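Long-range contacts in serine protease inhibitor infestin (Triatoma infestans, PDB 2ERW), which inhibits serine proteases, notably the blood-clotting enzyme factor XIIa, through a chain that forms the C-terminal Kazal-type domain of a longer secreted protein: residues 14-19 with 46-51; 8-13 with 26-31. All blocks are in the same frame, centred on the assembly; numbering follows the deposited sequence. Where two conformers were deposited one is given.

Interaction 1: residues 14-19 with 46-51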
ATOM      1  N   PRO A  14      -7.465   1.371  -0.316  1.00 21.81           N
ATOM      2  CA  PRO A  14      -6.180   1.927   0.058  1.00 21.65           C
ATOM      3  C   PRO A  14      -5.719   1.531   1.441  1.00 23.78           C
ATOM      4  O   PRO A  14      -6.496   1.422   2.365  1.00 22.01           O
ATOM      5  CB  PRO A  14      -6.395   3.431   0.035  1.00 22.29           C
ATOM      6  CG  PRO A  14      -7.889   3.580   0.278  1.00 22.14           C
ATOM      7  CD  PRO A  14      -8.502   2.410  -0.472  1.00 21.40           C
ATOM      8  N   VAL A  15      -4.459   1.141   1.487  1.00 21.65           N
ATOM      9  CA  VAL A  15      -3.855   0.767   2.753  1.00 21.85           C
ATOM     10  C   VAL A  15      -2.510   1.424   2.840  1.00 21.31           C
ATOM     11  O   VAL A  15      -1.903   1.753   1.830  1.00 21.83           O
ATOM     12  CB  VAL A  15      -3.739  -0.765   2.911  1.00 22.01           C
ATOM     13  CG1 VAL A  15      -5.108  -1.373   2.980  1.00 23.03           C
ATOM     14  CG2 VAL A  15      -2.967  -1.400   1.754  1.00 23.27           C
ATOM     15  N   CYS A  16      -2.051   1.602   4.060  1.00 21.18           N
ATOM     16  CA  CYS A  16      -0.845   2.336   4.287  1.00 21.62           C
ATOM     17  C   CYS A  16       0.232   1.382   4.682  1.00 21.30           C
ATOM     18  O   CYS A  16       0.075   0.627   5.634  1.00 21.34           O
ATOM     19  CB  CYS A  16      -1.095   3.347   5.381  1.00 21.99           C
ATOM     20  SG  CYS A  16       0.365   4.298   5.770  1.00 21.91           S
ATOM     21  N   GLY A  17       1.334   1.422   3.950  1.00 21.01           N
ATOM     22  CA  GLY A  17       2.457   0.561   4.227  1.00 21.34           C
ATOM     23  C   GLY A  17       3.386   1.131   5.276  1.00 21.64           C
ATOM     24  O   GLY A  17       3.417   2.333   5.547  1.00 22.06           O
ATOM     25  N   SER A  18       4.190   0.241   5.831  1.00 20.86           N
ATOM     26  CA  SER A  18       5.155   0.626   6.822  1.00 21.18           C
ATOM     27  C   SER A  18       6.247   1.504   6.228  1.00 21.67           C
ATOM     28  O   SER A  18       7.031   2.096   6.963  1.00 22.32           O
ATOM     29  CB  SER A  18       5.769  -0.630   7.416  1.00 21.74           C
ATOM     30  OG  SER A  18       6.285  -1.462   6.398  1.00 21.57           O
ATOM     31  N   ASP A  19       6.299   1.581   4.905  1.00 22.01           N
ATOM     32  CA  ASP A  19       7.200   2.495   4.229  1.00 22.52           C
ATOM     33  C   ASP A  19       6.630   3.896   4.107  1.00 22.53           C
ATOM     34  O   ASP A  19       7.266   4.787   3.525  1.00 23.11           O
ATOM     35  CB  ASP A  19       7.563   1.953   2.843  1.00 21.20           C
ATOM     36  CG  ASP A  19       6.355   1.704   1.969  1.00 22.26           C
ATOM     37  OD1 ASP A  19       5.210   1.862   2.424  1.00 21.33           O
ATOM     38  OD2 ASP A  19       6.579   1.363   0.799  1.00 21.96           O
ATOM     39  N   GLY A  46      -6.645   2.407   4.854  1.00 20.84           N
ATOM     40  CA  GLY A  46      -6.780   3.754   4.329  1.00 21.17           C
ATOM     41  C   GLY A  46      -5.458   4.268   3.842  1.00 22.05           C
ATOM     42  O   GLY A  46      -4.418   3.651   4.024  1.00 22.12           O
ATOM     43  N   ARG A  47      -5.497   5.433   3.220  1.00 21.79           N
ATOM     44  CA  ARG A  47      -4.256   6.009   2.757  1.00 21.43           C
ATOM     45  C   ARG A  47      -3.359   6.390   3.907  1.00 22.10           C
ATOM     46  O   ARG A  47      -3.829   6.723   4.993  1.00 22.02           O
ATOM     47  CB  ARG A  47      -4.522   7.277   1.953  1.00 22.03           C
ATOM     48  CG  ARG A  47      -5.484   7.078   0.810  1.00 21.81           C
ATOM     49  CD  ARG A  47      -5.341   8.223  -0.194  1.00 21.07           C
ATOM     50  NE  ARG A  47      -4.013   8.192  -0.800  1.00 20.53           N
ATOM     51  CZ  ARG A  47      -3.719   7.516  -1.906  1.00 20.98           C
ATOM     52  NH1 ARG A  47      -4.652   6.842  -2.561  1.00 21.69           N
ATOM     53  NH2 ARG A  47      -2.477   7.517  -2.349  1.00 20.65           N
ATOM     54  N   CYS A  48      -2.053   6.387   3.652  1.00 21.86           N
ATOM     55  CA  CYS A  48      -1.160   6.966   4.616  1.00 22.35           C
ATOM     56  C   CYS A  48      -1.543   8.402   4.818  1.00 22.96           C
ATOM     57  O   CYS A  48      -2.069   9.050   3.927  1.00 22.18           O
ATOM     58  CB  CYS A  48       0.268   6.879   4.149  1.00 22.72           C
ATOM     59  SG  CYS A  48       0.831   5.197   4.006  1.00 22.96           S
ATOM     60  N   GLN A  49      -1.294   8.886   6.022  1.00 23.38           N
ATOM     61  CA  GLN A  49      -1.643  10.243   6.362  1.00 24.53           C
ATOM     62  C   GLN A  49      -0.517  11.166   5.942  1.00 24.18           C
ATOM     63  O   GLN A  49       0.616  11.061   6.409  1.00 24.67           O
ATOM     64  CB  GLN A  49      -1.956  10.332   7.860  1.00 25.63           C
ATOM     65  CG  GLN A  49      -3.269   9.627   8.230  1.00 29.23           C
ATOM     66  CD  GLN A  49      -4.541  10.376   7.810  1.00 33.89           C
ATOM     67  OE1 GLN A  49      -5.477   9.779   7.261  1.00 37.01           O
ATOM     68  NE2 GLN A  49      -4.586  11.673   8.084  1.00 35.88           N
ATOM     69  N   ARG A  50      -0.835  12.077   5.026  1.00 23.18           N
ATOM     70  CA  ARG A  50       0.083  13.106   4.613  1.00 23.13           C
ATOM     71  C   ARG A  50      -0.763  14.263   4.143  1.00 22.08           C
ATOM     72  O   ARG A  50      -1.330  14.254   3.055  1.00 20.80           O
ATOM     73  CB  ARG A  50       1.033  12.621   3.520  1.00 23.94           C
ATOM     74  CG  ARG A  50       2.167  13.592   3.241  0.75 26.86           C
ATOM     75  CD  ARG A  50       3.162  12.965   2.278  0.75 31.49           C
ATOM     76  NE  ARG A  50       4.177  13.913   1.834  0.75 34.91           N
ATOM     77  CZ  ARG A  50       5.375  14.061   2.395  0.75 36.25           C
ATOM     78  NH1 ARG A  50       5.731  13.321   3.439  0.75 38.28           N
ATOM     79  NH2 ARG A  50       6.220  14.955   1.909  0.75 36.56           N
ATOM     80  N   SER A  51      -0.884  15.255   5.001  1.00 20.48           N
ATOM     81  CA  SER A  51      -1.753  16.360   4.715  1.00 20.47           C
ATOM     82  C   SER A  51      -1.351  17.019   3.408  1.00 19.39           C
ATOM     83  O   SER A  51      -0.167  17.148   3.093  1.00 19.93           O
ATOM     84  CB  SER A  51      -1.658  17.361   5.853  1.00 20.72           C
ATOM     85  OG  SER A  51      -0.338  17.858   5.938  0.75 22.67           O
TER
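Cys-16 and Cys-48 close one of the three disulfides of this Kazal-type domain, tying strand 15-17 to the chain that follows strand 42-43. Their SG atoms lie 2.0 Å apart, with a torsion of 102° about the S-S bond, a right-handed bridge. On the Cys-16 side, SG is anti to the backbone N (chi1 179°), which carries it out from the strand to meet Cys-48. Both half-cystines are buried, and the N-H of Cys-48 has its own partner in Thr-22 OG1.

One hydrogen bond joins the two backbones. Gly-46 N donates to Pro-14 O over 2.7 Å, but it is short rather than straight: the angle at the hydrogen is 131° and the donor is tilted out of the carbonyl plane. Next to it, Cys-16 N and Gly-46 O are 3.1 Å apart at an angle too poor for bonding. The pairing of 14-19 with 46-51 is therefore not a continuous sheet; backbone bonds from Cys-16 go instead to Val-43 and His-44. Gly-46 runs beside Val-15 with a positive phi, a conformation that suits glycine.

Apart from the disulfide, the side-chain contact is mainly that of Pro-14 with the stem of Arg-47. Val-15 turns away from this side, toward the helix 26-35. Arg-47 also directs its CB away, yet its aliphatic stem still brushes the proline ring before the guanidinium reaches Glu-54, with which NE forms a salt bridge. The stem meets the ring where Arg-47 CG lies 3.8 Å from Pro-14 CB.

Interaction 2: residues 8-13 with 26-31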
ATOM      1  N   CYS A   8      -2.526  -8.448  -9.337  1.00 20.27           N
ATOM      2  CA  CYS A   8      -3.553  -7.773  -8.551  1.00 19.53           C
ATOM      3  C   CYS A   8      -4.458  -7.008  -9.452  1.00 19.24           C
ATOM      4  O   CYS A   8      -4.042  -6.517 -10.499  1.00 20.54           O
ATOM      5  CB  CYS A   8      -2.938  -6.774  -7.600  1.00 19.55           C
ATOM      6  SG  CYS A   8      -1.798  -7.476  -6.449  1.00 21.21           S
ATOM      7  N   PHE A   9      -5.712  -6.901  -9.041  1.00 18.26           N
ATOM      8  CA  PHE A   9      -6.606  -5.970  -9.681  1.00 19.34           C
ATOM      9  C   PHE A   9      -6.379  -4.609  -9.089  1.00 19.65           C
ATOM     10  O   PHE A   9      -5.671  -4.471  -8.116  1.00 20.14           O
ATOM     11  CB  PHE A   9      -8.049  -6.429  -9.537  1.00 18.97           C
ATOM     12  CG  PHE A   9      -8.352  -7.600 -10.393  1.00 19.88           C
ATOM     13  CD1 PHE A   9      -8.201  -7.507 -11.765  1.00 20.33           C
ATOM     14  CD2 PHE A   9      -8.726  -8.803  -9.827  1.00 20.13           C
ATOM     15  CE1 PHE A   9      -8.436  -8.594 -12.573  1.00 19.71           C
ATOM     16  CE2 PHE A   9      -8.987  -9.905 -10.633  1.00 20.49           C
ATOM     17  CZ  PHE A   9      -8.845  -9.793 -12.000  1.00 20.97           C
ATOM     18  N   ARG A  10      -6.973  -3.600  -9.708  1.00 21.20           N
ATOM     19  CA  ARG A  10      -6.700  -2.235  -9.277  1.00 22.01           C
ATOM     20  C   ARG A  10      -7.744  -1.685  -8.333  1.00 22.29           C
ATOM     21  O   ARG A  10      -7.665  -0.532  -7.952  1.00 22.72           O
ATOM     22  CB  ARG A  10      -6.551  -1.322 -10.492  1.00 23.57           C
ATOM     23  CG  ARG A  10      -5.338  -1.671 -11.348  1.00 26.52           C
ATOM     24  CD  ARG A  10      -5.190  -0.716 -12.506  1.00 31.84           C
ATOM     25  NE  ARG A  10      -4.116  -1.139 -13.406  0.75 34.11           N
ATOM     26  CZ  ARG A  10      -4.307  -1.778 -14.559  0.75 35.50           C
ATOM     27  NH1 ARG A  10      -5.535  -2.070 -14.971  0.75 36.12           N
ATOM     28  NH2 ARG A  10      -3.268  -2.119 -15.309  0.75 37.14           N
ATOM     29  N   ASN A  11      -8.708  -2.508  -7.934  1.00 21.82           N
ATOM     30  CA  ASN A  11      -9.758  -2.036  -7.060  1.00 22.27           C
ATOM     31  C   ASN A  11      -9.178  -1.257  -5.910  1.00 22.06           C
ATOM     32  O   ASN A  11      -8.234  -1.698  -5.252  1.00 22.97           O
ATOM     33  CB  ASN A  11     -10.503  -3.205  -6.463  1.00 23.27           C
ATOM     34  CG  ASN A  11     -11.116  -4.077  -7.483  1.00 26.05           C
ATOM     35  OD1 ASN A  11     -10.491  -4.468  -8.458  1.00 25.95           O
ATOM     36  ND2 ASN A  11     -12.379  -4.413  -7.263  1.00 31.51           N
ATOM     37  N   TYR A  12      -9.783  -0.127  -5.626  1.00 21.64           N
ATOM     38  CA  TYR A  12      -9.208   0.801  -4.698  1.00 21.51           C
ATOM     39  C   TYR A  12      -9.627   0.476  -3.292  1.00 21.93           C
ATOM     40  O   TYR A  12     -10.778   0.675  -2.900  1.00 22.58           O
ATOM     41  CB  TYR A  12      -9.622   2.206  -5.115  1.00 21.91           C
ATOM     42  CG  TYR A  12      -9.016   3.266  -4.268  1.00 21.78           C
ATOM     43  CD1 TYR A  12      -7.634   3.399  -4.177  1.00 21.90           C
ATOM     44  CD2 TYR A  12      -9.812   4.134  -3.545  1.00 21.64           C
ATOM     45  CE1 TYR A  12      -7.067   4.366  -3.398  1.00 22.40           C
ATOM     46  CE2 TYR A  12      -9.255   5.125  -2.773  1.00 22.11           C
ATOM     47  CZ  TYR A  12      -7.883   5.226  -2.694  1.00 22.09           C
ATOM     48  OH  TYR A  12      -7.298   6.183  -1.917  1.00 22.92           O
ATOM     49  N   VAL A  13      -8.663  -0.059  -2.550  1.00 20.58           N
ATOM     50  CA  VAL A  13      -8.856  -0.414  -1.159  1.00 20.95           C
ATOM     51  C   VAL A  13      -7.586   0.060  -0.493  1.00 21.45           C
ATOM     52  O   VAL A  13      -6.682  -0.723  -0.204  1.00 21.96           O
ATOM     53  CB  VAL A  13      -9.030  -1.923  -0.991  1.00 20.67           C
ATOM     54  CG1 VAL A  13      -9.229  -2.259   0.483  1.00 22.00           C
ATOM     55  CG2 VAL A  13     -10.217  -2.396  -1.817  1.00 21.89           C
ATOM     56  N   PRO A  26      -4.499  -4.153  -0.662  1.00 20.07           N
ATOM     57  CA  PRO A  26      -3.561  -5.029  -0.007  1.00 20.17           C
ATOM     58  C   PRO A  26      -2.801  -5.939  -0.938  1.00 19.74           C
ATOM     59  O   PRO A  26      -1.657  -6.255  -0.675  1.00 20.38           O
ATOM     60  CB  PRO A  26      -4.444  -5.839   0.948  1.00 20.52           C
ATOM     61  CG  PRO A  26      -5.551  -4.877   1.248  1.00 21.63           C
ATOM     62  CD  PRO A  26      -5.833  -4.167  -0.035  1.00 21.25           C
ATOM     63  N   CYS A  27      -3.435  -6.370  -2.021  1.00 20.16           N
ATOM     64  CA  CYS A  27      -2.716  -7.193  -2.956  1.00 20.35           C
ATOM     65  C   CYS A  27      -1.505  -6.440  -3.468  1.00 20.39           C
ATOM     66  O   CYS A  27      -0.408  -6.974  -3.534  1.00 20.45           O
ATOM     67  CB  CYS A  27      -3.659  -7.592  -4.074  1.00 20.42           C
ATOM     68  SG  CYS A  27      -2.931  -8.701  -5.265  1.00 20.45           S
ATOM     69  N   MET A  28      -1.699  -5.175  -3.810  1.00 20.04           N
ATOM     70  CA  MET A  28      -0.586  -4.401  -4.312  1.00 20.54           C
ATOM     71  C   MET A  28       0.454  -4.154  -3.253  1.00 20.27           C
ATOM     72  O   MET A  28       1.620  -4.109  -3.564  1.00 20.87           O
ATOM     73  CB  MET A  28      -1.083  -3.078  -4.844  1.00 20.78           C
ATOM     74  CG  MET A  28      -1.996  -3.310  -5.985  1.00 22.33           C
ATOM     75  SD  MET A  28      -1.084  -3.623  -7.452  0.34 23.14           S
ATOM     76  CE  MET A  28      -2.324  -3.251  -8.689  0.34 20.64           C
ATOM     77  N   LEU A  29       0.047  -4.013  -2.002  1.00 20.51           N
ATOM     78  CA  LEU A  29       1.046  -3.901  -0.951  1.00 20.70           C
ATOM     79  C   LEU A  29       1.855  -5.171  -0.891  1.00 21.69           C
ATOM     80  O   LEU A  29       3.078  -5.128  -0.784  1.00 21.75           O
ATOM     81  CB  LEU A  29       0.348  -3.635   0.387  1.00 21.13           C
ATOM     82  CG  LEU A  29       1.325  -3.433   1.542  1.00 21.55           C
ATOM     83  CD1 LEU A  29       0.748  -2.450   2.511  1.00 22.93           C
ATOM     84  CD2 LEU A  29       1.653  -4.741   2.249  1.00 22.68           C
ATOM     85  N   ASN A  30       1.183  -6.312  -0.966  1.00 21.41           N
ATOM     86  CA  ASN A  30       1.930  -7.543  -0.914  1.00 22.47           C
ATOM     87  C   ASN A  30       2.870  -7.676  -2.084  1.00 23.04           C
ATOM     88  O   ASN A  30       3.996  -8.153  -1.952  1.00 22.92           O
ATOM     89  CB  ASN A  30       1.023  -8.742  -0.884  1.00 23.15           C
ATOM     90  CG  ASN A  30       1.814 -10.001  -0.732  1.00 26.00           C
ATOM     91  OD1 ASN A  30       2.487 -10.193   0.282  1.00 29.90           O
ATOM     92  ND2 ASN A  30       1.830 -10.818  -1.770  1.00 27.43           N
ATOM     93  N   CYS A  31       2.418  -7.257  -3.249  1.00 23.19           N
ATOM     94  CA  CYS A  31       3.294  -7.270  -4.397  1.00 23.10           C
ATOM     95  C   CYS A  31       4.551  -6.489  -4.075  1.00 22.88           C
ATOM     96  O   CYS A  31       5.657  -6.958  -4.314  1.00 22.07           O
ATOM     97  CB  CYS A  31       2.583  -6.606  -5.545  1.00 23.98           C
ATOM     98  SG  CYS A  31       3.630  -6.233  -6.899  0.75 25.44           S
TER
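Met-28 folds its thioether against Cys-8, whose own sulfur is bonded to Cys-27 one residue earlier on the helix. A single cysteine thus meets two neighbours: Cys-8 SG joins Cys-27 SG at 2.0 Å, while Cys-8 CB rests 3.7 Å from Met-28 SD. The disulfide has a torsion of -82° about its S-S bond, the left-handed form, and Cys-8 SG also lies 3.5 Å from Met-28 N at the start of the helix. The Met-28 chain bends at chi2 (-80°), which turns SD and CE back toward the loop and sets the methyl into the inner side of the bend formed by Cys-8 CB, Phe-9 O and Arg-10 CG. Met-28 CE lies 3.6 Å from Phe-9 O and 4.3 Å from Arg-10 CG. Met-28 was modelled in two conformations, so these methyl contacts belong to one of them and are uncertain.

Loop 8-13 is probably the reactive-site loop, as in other Kazal inhibitors, held here against the first turn of helix 26-35. By family convention the second residue after Cys-8 is P1, so Arg-10 is probably the residue offered to the protease; its CB points away from the helix. Asn-25, just before the helix, braces the loop by giving ND2 to both Phe-9 O and Asn-11 O, while its OD1 receives Met-28 N.

At the far end of the loop the meeting is plainer. Val-13 and Pro-26 cross at about a right angle, the valine presenting its CG1 branch, which lies anti to the backbone N, to CD of the pyrrolidine ring. Pro-26 CD is the bump: it sits 3.9 Å from Val-13 CG1 and 3.6 Å from Val-13 O.

How the interactions relate
Interactions 1 and 2 share one continuous piece of chain: the loop 8-13 runs directly into 14-19, and their segments alternate along the sequence. Their centres are 13 Å apart, on opposite sides of the chain's centre. Between them, strand 15-17 packs on the helix, with Val-15 CG1 3.9 Å from Pro-26 CG and Val-15 CG2 3.9 Å from Leu-29 CD1. A polar link, probably a hydrogen bond, joins Arg-47 NH1 to Tyr-12 OH at 2.8 Å, tying the segment 46-51 back to the probable reactive-site loop. The loop begins at the Cys-8 half-cystine and runs into the strand held by Cys-16.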